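Local coordinates for uncharacterized protein (Legionella pneumophila subsp. pneumophila, PDB 4WRP) that is of unknown function, a C-terminal DUF5617 domain of a Legionella effector protein whose full-length chain also carries a RavJ-type peptidase family region, at residues A[79-83]-A[84-88]; A[71-74]-A[75-79]; A[30-33]-A[34-38]. All coordinates share one frame; numbering follows the deposited sequence.

Contact 1. Residues A[79-83]-A[84-88]; sequences VKEID and AGNYT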
loop_
_atom_site.group_PDB
_atom_site.type_symbol
_atom_site.label_atom_id
_atom_site.label_comp_id
_atom_site.label_asym_id
_atom_site.label_seq_id
_atom_site.Cartn_x
_atom_site.Cartn_y
_atom_site.Cartn_z
ATOM N N VAL A 79 -5.466 7.145 -0.143
ATOM C CA VAL A 79 -6.840 7.460 -0.508
ATOM C C VAL A 79 -7.124 8.936 -0.198
ATOM O O VAL A 79 -7.721 9.657 -0.985
ATOM C CB VAL A 79 -7.820 6.554 0.211
ATOM C CG1 VAL A 79 -9.261 7.061 0.070
ATOM C CG2 VAL A 79 -7.669 5.124 -0.323
ATOM N N LYS A 80 -6.639 9.403 0.919
ATOM C CA LYS A 80 -6.763 10.822 1.187
ATOM C C LYS A 80 -6.027 11.694 0.153
ATOM O O LYS A 80 -6.519 12.731 -0.223
ATOM C CB LYS A 80 -6.249 11.106 2.559
ATOM C CG LYS A 80 -6.779 12.399 3.131
ATOM C CD LYS A 80 -6.578 12.430 4.644
ATOM C CE LYS A 80 -6.021 13.774 5.118
ATOM N NZ LYS A 80 -5.096 13.606 6.286
ATOM N N GLU A 81 -4.854 11.263 -0.308
ATOM C CA GLU A 81 -4.148 11.972 -1.346
ATOM C C GLU A 81 -4.935 12.027 -2.649
ATOM O O GLU A 81 -4.855 13.033 -3.391
ATOM C CB GLU A 81 -2.742 11.337 -1.607
ATOM C CG GLU A 81 -1.730 11.532 -0.478
ATOM C CD GLU A 81 -0.468 10.628 -0.695
ATOM O OE1 GLU A 81 -0.289 9.970 -1.779
ATOM O OE2 GLU A 81 0.323 10.536 0.269
ATOM N N ILE A 82 -5.662 10.953 -2.949
ATOM C CA ILE A 82 -6.552 10.916 -4.096
ATOM C C ILE A 82 -7.658 11.949 -3.920
ATOM O O ILE A 82 -7.930 12.754 -4.843
ATOM C CB ILE A 82 -7.176 9.517 -4.324
ATOM C CG1 ILE A 82 -6.093 8.511 -4.726
ATOM C CG2 ILE A 82 -8.178 9.573 -5.485
ATOM C CD1 ILE A 82 -6.540 7.074 -4.636
ATOM N N ASP A 83 -8.215 11.994 -2.718
ATOM C CA ASP A 83 -9.340 12.875 -2.439
ATOM C C ASP A 83 -8.901 14.298 -2.545
ATOM O O ASP A 83 -9.656 15.142 -3.000
ATOM C CB ASP A 83 -9.945 12.534 -1.064
ATOM C CG ASP A 83 -10.707 11.187 -1.108
ATOM O OD1 ASP A 83 -11.057 10.769 -2.235
ATOM O OD2 ASP A 83 -10.909 10.514 -0.073
ATOM N N ALA A 84 -7.640 14.552 -2.176
ATOM C CA ALA A 84 -7.090 15.885 -2.210
ATOM C C ALA A 84 -6.696 16.283 -3.600
ATOM O O ALA A 84 -6.319 17.397 -3.813
ATOM C CB ALA A 84 -5.908 15.975 -1.284
ATOM N N GLY A 85 -6.837 15.409 -4.579
ATOM C CA GLY A 85 -6.590 15.795 -5.967
ATOM C C GLY A 85 -5.136 15.699 -6.366
ATOM O O GLY A 85 -4.752 16.314 -7.319
ATOM N N ASN A 86 -4.320 14.934 -5.666
ATOM C CA ASN A 86 -2.888 14.837 -6.014
ATOM C C ASN A 86 -2.550 14.070 -7.302
ATOM O O ASN A 86 -1.466 14.280 -7.861
ATOM C CB ASN A 86 -2.085 14.233 -4.881
ATOM C CG ASN A 86 -1.878 15.197 -3.763
ATOM O OD1 ASN A 86 -1.148 16.173 -3.889
ATOM N ND2 ASN A 86 -2.432 14.894 -2.648
ATOM N N TYR A 87 -3.464 13.222 -7.770
ATOM C CA TYR A 87 -3.217 12.380 -8.938
ATOM C C TYR A 87 -4.101 12.784 -10.088
ATOM O O TYR A 87 -5.334 12.861 -9.949
ATOM C CB TYR A 87 -3.403 10.899 -8.598
ATOM C CG TYR A 87 -2.546 10.511 -7.441
ATOM C CD1 TYR A 87 -1.176 10.262 -7.624
ATOM C CD2 TYR A 87 -3.047 10.514 -6.150
ATOM C CE1 TYR A 87 -0.363 9.982 -6.568
ATOM C CE2 TYR A 87 -2.228 10.238 -5.082
ATOM C CZ TYR A 87 -0.878 9.971 -5.317
ATOM O OH TYR A 87 -0.040 9.728 -4.285
ATOM N N THR A 88 -3.461 13.069 -11.214
ATOM C CA THR A 88 -4.139 13.328 -12.488
ATOM C C THR A 88 -4.028 12.159 -13.464
ATOM O O THR A 88 -4.845 12.045 -14.365
ATOM C CB THR A 88 -3.597 14.599 -13.170
ATOM O OG1 THR A 88 -2.244 14.388 -13.530
ATOM C CG2 THR A 88 -3.634 15.800 -12.215
HETATM O O HOH W 1 -6.269 12.656 -7.061
#
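E81 and Y87 meet across the C-terminal end of helix 68-83, which closes in a Schellman motif. G85 is the first residue to leave helical angles, with the positive phi of the motif (85°). Two backbone bonds define it. N86 N donates to E81 O at 3.0 Å, coming nearly straight on. G85 N donates to I82 O at 2.9 Å, from above the carbonyl plane.

A side-chain bond is added to the first of these. ND2 of N86 reaches E81 O in the carbonyl plane, on a lone pair, at 3.1 Å. Both bonds tie N86 to the last helical turn.

With CG anti to the carbonyl carbon (chi1 -70°), the extended E81 chain carries OE1 to the hydroxyl end of the Y87 ring. There OE1 lies at the ring edge, near the ring plane, and accepts a short bond of 2.5 Å from Y87 OH. Carboxylate and ring planes differ by 34°. The other oxygen, OE2, forms a salt bridge with R96 of helix 90-98, so the carboxylate links three parts of the chain.

The Y87 ring lies alongside the last turn and crosses I82 at about a right angle. Its CD2 touches I82 CG1 at 3.9 Å, and its CE2 lies 3.7 Å from E81 CB. One ring face has N86 CB above it, offset toward the rim. Y87 and I82 also both touch L93 of helix 90-98, so the turn is packed against that helix.

A84 keeps the last regular bond, from its N to K80 O, and its CB lies 3.5 Å from K80 O. Water 1 donates to I82 O and accepts from Y87 N, at 2.9 Å from that nitrogen.

Contact 2. Residues A[71-74]-A[75-79]; sequences HVKV and VDDIV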
loop_
_atom_site.group_PDB
_atom_site.type_symbol
_atom_site.label_atom_id
_atom_site.label_comp_id
_atom_site.label_asym_id
_atom_site.label_seq_id
_atom_site.Cartn_x
_atom_site.Cartn_y
_atom_site.Cartn_z
ATOM N N HIS A 71 -0.071 -1.194 7.060
ATOM C CA HIS A 71 -0.201 -1.082 5.606
ATOM C C HIS A 71 -1.517 -0.411 5.225
ATOM O O HIS A 71 -1.541 0.478 4.398
ATOM C CB HIS A 71 -0.080 -2.424 4.978
ATOM C CG HIS A 71 0.083 -2.373 3.502
ATOM N ND1 HIS A 71 -0.992 -2.372 2.650
ATOM C CD2 HIS A 71 1.184 -2.341 2.714
ATOM C CE1 HIS A 71 -0.572 -2.311 1.402
ATOM N NE2 HIS A 71 0.747 -2.311 1.413
ATOM N N VAL A 72 -2.588 -0.809 5.894
ATOM C CA VAL A 72 -3.885 -0.155 5.798
ATOM C C VAL A 72 -3.779 1.340 6.146
ATOM O O VAL A 72 -4.313 2.158 5.417
ATOM C CB VAL A 72 -4.924 -0.913 6.648
ATOM C CG1 VAL A 72 -6.179 -0.094 6.974
ATOM C CG2 VAL A 72 -5.269 -2.221 5.939
ATOM N N LYS A 73 -3.089 1.695 7.232
ATOM C CA LYS A 73 -2.843 3.118 7.543
ATOM C C LYS A 73 -2.194 3.864 6.349
ATOM O O LYS A 73 -2.634 4.939 5.987
ATOM C CB LYS A 73 -1.975 3.243 8.768
ATOM C CG LYS A 73 -2.088 4.542 9.556
ATOM C CD LYS A 73 -1.369 5.749 8.950
ATOM C CE LYS A 73 0.154 5.621 8.916
ATOM N NZ LYS A 73 0.821 6.817 8.301
ATOM N N VAL A 74 -1.153 3.301 5.743
ATOM C CA VAL A 74 -0.524 3.956 4.590
ATOM C C VAL A 74 -1.504 4.092 3.415
ATOM O O VAL A 74 -1.605 5.168 2.811
ATOM C CB VAL A 74 0.774 3.212 4.188
ATOM C CG1 VAL A 74 1.423 3.861 2.967
ATOM C CG2 VAL A 74 1.737 3.243 5.393
ATOM N N VAL A 75 -2.243 3.022 3.091
ATOM C CA VAL A 75 -3.187 3.053 1.962
ATOM C C VAL A 75 -4.301 4.064 2.260
ATOM O O VAL A 75 -4.710 4.823 1.427
ATOM C CB VAL A 75 -3.694 1.662 1.646
ATOM C CG1 VAL A 75 -4.800 1.692 0.623
ATOM C CG2 VAL A 75 -2.536 0.816 1.097
ATOM N N ASP A 76 -4.712 4.153 3.501
ATOM C CA ASP A 76 -5.684 5.184 3.881
ATOM C C ASP A 76 -5.160 6.618 3.640
ATOM O O ASP A 76 -5.906 7.488 3.167
ATOM C CB ASP A 76 -6.071 4.961 5.323
ATOM C CG ASP A 76 -7.277 5.741 5.697
ATOM O OD1 ASP A 76 -8.393 5.334 5.277
ATOM O OD2 ASP A 76 -7.074 6.799 6.341
ATOM N N ASP A 77 -3.878 6.856 3.918
ATOM C CA ASP A 77 -3.257 8.143 3.571
ATOM C C ASP A 77 -3.238 8.333 2.050
ATOM O O ASP A 77 -3.419 9.434 1.538
ATOM C CB ASP A 77 -1.812 8.215 4.045
ATOM C CG ASP A 77 -1.669 8.285 5.563
ATOM O OD1 ASP A 77 -2.663 8.573 6.273
ATOM O OD2 ASP A 77 -0.529 8.013 6.031
ATOM N N ILE A 78 -3.003 7.266 1.295
ATOM C CA ILE A 78 -3.021 7.439 -0.174
ATOM C C ILE A 78 -4.450 7.800 -0.667
ATOM O O ILE A 78 -4.653 8.654 -1.543
ATOM C CB ILE A 78 -2.409 6.201 -0.862
ATOM C CG1 ILE A 78 -0.933 6.084 -0.484
ATOM C CG2 ILE A 78 -2.602 6.256 -2.354
ATOM C CD1 ILE A 78 -0.271 4.780 -0.926
ATOM N N VAL A 79 -5.466 7.145 -0.143
ATOM C CA VAL A 79 -6.840 7.460 -0.508
ATOM C C VAL A 79 -7.124 8.936 -0.198
ATOM O O VAL A 79 -7.721 9.657 -0.985
ATOM C CB VAL A 79 -7.820 6.554 0.211
ATOM C CG1 VAL A 79 -9.261 7.061 0.070
ATOM C CG2 VAL A 79 -7.669 5.124 -0.323
#
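K73 and D77 form an i to i+4 salt bridge one turn apart on helix 68-83. K73 NZ donates to D77 OD2 at 2.9 Å, on the syn side and 19° out of the carboxylate plane. The lysine chain bends at chi2 and chi3 (-77° and -66°). This curls the chain forward over the next turn, toward D77, and its CD passes 3.8 Å from D77 OD2.

Main-chain bonds carry the helix itself. V75 N, D76 N, D77 N and I78 N each donate to the carbonyl oxygen four residues back, on H71 to V74. The D76 N to V72 O bond is 2.8 Å long.

Apolar contacts are found on the inner side. V75 CG2 lies 3.7 Å from CE1 of the H71 ring, in an oblique approach. V74 CG1 and I78 CD1 are 4.3 Å apart, a loose touch, and both side chains also meet L100. I78 packs further on L93 and L97 of helix 90-98, while V72 and V75 touch Y48 of helix 34-49.

The buried H71 ring is held at both nitrogens: ND1 is bonded to Y48 OH and NE2 to H10 ND1. K73 and D77 thus pair their charges on the outer side. On the buried side, H71 has its polar atoms satisfied among the rings of Y9, H10, W13 and Y48.

Contact 3. Residues A[30-33]-A[34-38]; sequences RNDV and EYKKI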
loop_
_atom_site.group_PDB
_atom_site.type_symbol
_atom_site.label_atom_id
_atom_site.label_comp_id
_atom_site.label_asym_id
_atom_site.label_seq_id
_atom_site.Cartn_x
_atom_site.Cartn_y
_atom_site.Cartn_z
ATOM N N ARG A 30 -7.788 0.806 -21.566
ATOM C CA ARG A 30 -6.620 1.679 -21.638
ATOM C C ARG A 30 -6.883 3.124 -22.056
ATOM O O ARG A 30 -6.146 4.022 -21.664
ATOM C CB ARG A 30 -5.606 1.077 -22.610
ATOM C CG ARG A 30 -4.502 0.306 -21.911
ATOM C CD ARG A 30 -3.565 -0.402 -22.883
ATOM N NE ARG A 30 -3.696 0.077 -24.262
ATOM C CZ ARG A 30 -2.714 0.055 -25.164
ATOM N NH1 ARG A 30 -2.939 0.508 -26.392
ATOM N NH2 ARG A 30 -1.508 -0.415 -24.851
ATOM N N ASN A 31 -7.899 3.336 -22.887
ATOM C CA ASN A 31 -8.252 4.657 -23.407
ATOM C C ASN A 31 -9.379 5.300 -22.669
ATOM O O ASN A 31 -9.843 6.344 -23.076
ATOM C CB ASN A 31 -8.582 4.590 -24.902
ATOM C CG ASN A 31 -7.348 4.357 -25.730
ATOM O OD1 ASN A 31 -6.293 4.945 -25.460
ATOM N ND2 ASN A 31 -7.445 3.475 -26.714
ATOM N N ASP A 32 -9.804 4.698 -21.564
ATOM C CA ASP A 32 -10.713 5.373 -20.649
ATOM C C ASP A 32 -10.097 6.666 -20.138
ATOM O O ASP A 32 -8.880 6.792 -20.037
ATOM C CB ASP A 32 -11.052 4.461 -19.466
ATOM C CG ASP A 32 -12.222 3.558 -19.748
ATOM O OD1 ASP A 32 -13.168 3.999 -20.419
ATOM O OD2 ASP A 32 -12.205 2.415 -19.285
ATOM N N VAL A 33 -10.925 7.640 -19.797
ATOM C CA VAL A 33 -10.363 8.836 -19.205
ATOM C C VAL A 33 -9.693 8.463 -17.884
ATOM O O VAL A 33 -10.045 7.472 -17.242
ATOM C CB VAL A 33 -11.398 9.936 -18.970
ATOM C CG1 VAL A 33 -11.970 10.420 -20.312
ATOM C CG2 VAL A 33 -12.472 9.460 -18.022
ATOM N N GLU A 34 -8.698 9.247 -17.512
ATOM C CA GLU A 34 -7.905 8.944 -16.354
ATOM C C GLU A 34 -8.747 8.984 -15.096
ATOM O O GLU A 34 -8.564 8.148 -14.226
ATOM C CB GLU A 34 -6.703 9.897 -16.256
ATOM C CG GLU A 34 -5.640 9.627 -17.305
ATOM C CD GLU A 34 -5.084 8.212 -17.217
ATOM O OE1 GLU A 34 -4.790 7.741 -16.100
ATOM O OE2 GLU A 34 -4.995 7.538 -18.265
ATOM N N TYR A 35 -9.694 9.909 -15.012
ATOM C CA TYR A 35 -10.549 9.979 -13.813
ATOM C C TYR A 35 -11.262 8.657 -13.529
ATOM O O TYR A 35 -11.437 8.279 -12.398
ATOM C CB TYR A 35 -11.605 11.101 -13.922
ATOM C CG TYR A 35 -12.675 10.966 -12.878
ATOM C CD1 TYR A 35 -12.518 11.545 -11.601
ATOM C CD2 TYR A 35 -13.847 10.213 -13.140
ATOM C CE1 TYR A 35 -13.515 11.410 -10.626
ATOM C CE2 TYR A 35 -14.831 10.053 -12.168
ATOM C CZ TYR A 35 -14.663 10.654 -10.910
ATOM O OH TYR A 35 -15.640 10.479 -9.955
ATOM N N LYS A 36 -11.687 7.968 -14.577
ATOM C CA LYS A 36 -12.382 6.734 -14.422
ATOM C C LYS A 36 -11.425 5.676 -13.858
ATOM O O LYS A 36 -11.818 4.885 -13.020
ATOM C CB LYS A 36 -12.974 6.297 -15.772
ATOM C CG LYS A 36 -13.882 5.089 -15.700
ATOM C CD LYS A 36 -14.650 4.883 -17.005
ATOM C CE LYS A 36 -15.676 3.752 -16.894
ATOM N NZ LYS A 36 -15.406 2.613 -17.822
ATOM N N LYS A 37 -10.168 5.680 -14.287
ATOM C CA LYS A 37 -9.202 4.718 -13.742
ATOM C C LYS A 37 -8.886 4.983 -12.249
ATOM O O LYS A 37 -8.902 4.078 -11.426
ATOM C CB LYS A 37 -7.932 4.747 -14.541
ATOM C CG LYS A 37 -8.153 4.275 -16.000
ATOM C CD LYS A 37 -6.917 4.562 -16.830
ATOM C CE LYS A 37 -7.240 4.465 -18.303
ATOM N NZ LYS A 37 -5.959 4.583 -19.045
ATOM N N ILE A 38 -8.560 6.225 -11.958
ATOM C CA ILE A 38 -8.284 6.685 -10.593
ATOM C C ILE A 38 -9.422 6.368 -9.680
ATOM O O ILE A 38 -9.206 5.869 -8.600
ATOM C CB ILE A 38 -7.984 8.197 -10.611
ATOM C CG1 ILE A 38 -6.639 8.401 -11.323
ATOM C CG2 ILE A 38 -7.915 8.773 -9.200
ATOM C CD1 ILE A 38 -6.254 9.852 -11.589
#
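K37 NZ and R30 O meet where the loop before helix 34-49 runs into its first turn. The K37 side chain reaches back to this point. Its CB leads into a chain that stays extended beyond CG. CG passes 3.9 Å from V33 O. CE lies 3.3 Å from D32 O, and D32 CB is also near it. The tip, NZ, donates to R30 O at 2.7 Å, from above the carbonyl plane and 50° out of it. NZ also makes a salt bridge with E34 OE2, 3.2 Å away on the syn side and 33° out of the carboxylate plane. E34 bends at chi2 (-59°) to bring its carboxylate there, and its OE1 accepts from S90 N, at the start of helix 90-98.

V33 holds the N-cap position. Its carbonyl oxygen takes weak bonds from K36 N and K37 N. A second lysine, K36, crosses D32 obliquely. Its NZ is 3.5 Å from D32 OD2 in a long salt bridge and has a weak bond to Q27 O. D32 OD2 also accepts from H29 N within the loop.

One ammonium group therefore joins a loop carbonyl to a first-turn carboxylate. The negative charges of D32 and E34 near the helix start would probably interact favourably with the helix dipole as well as with the lysines.

The three contacts all lie within the DUF5617 domain, in a chain of helices and loops without strands. Contact 3 comes first and starts helix 34-49. Contact 2 follows in the body of helix 68-83, and contact 1 ends that helix. Contacts 1 and 2 share V79, with centres 12 Å apart. Contacts 1 and 3 have centres 15 Å apart and touch: I82 CG2 packs on I38 CG2, and T88 O on E34 CB. Contacts 2 and 3 do not meet, their nearest atoms being about 8 Å apart. The start of one helix thus sits beside the end of the next, and helix 90-98 touches residues of all three contacts.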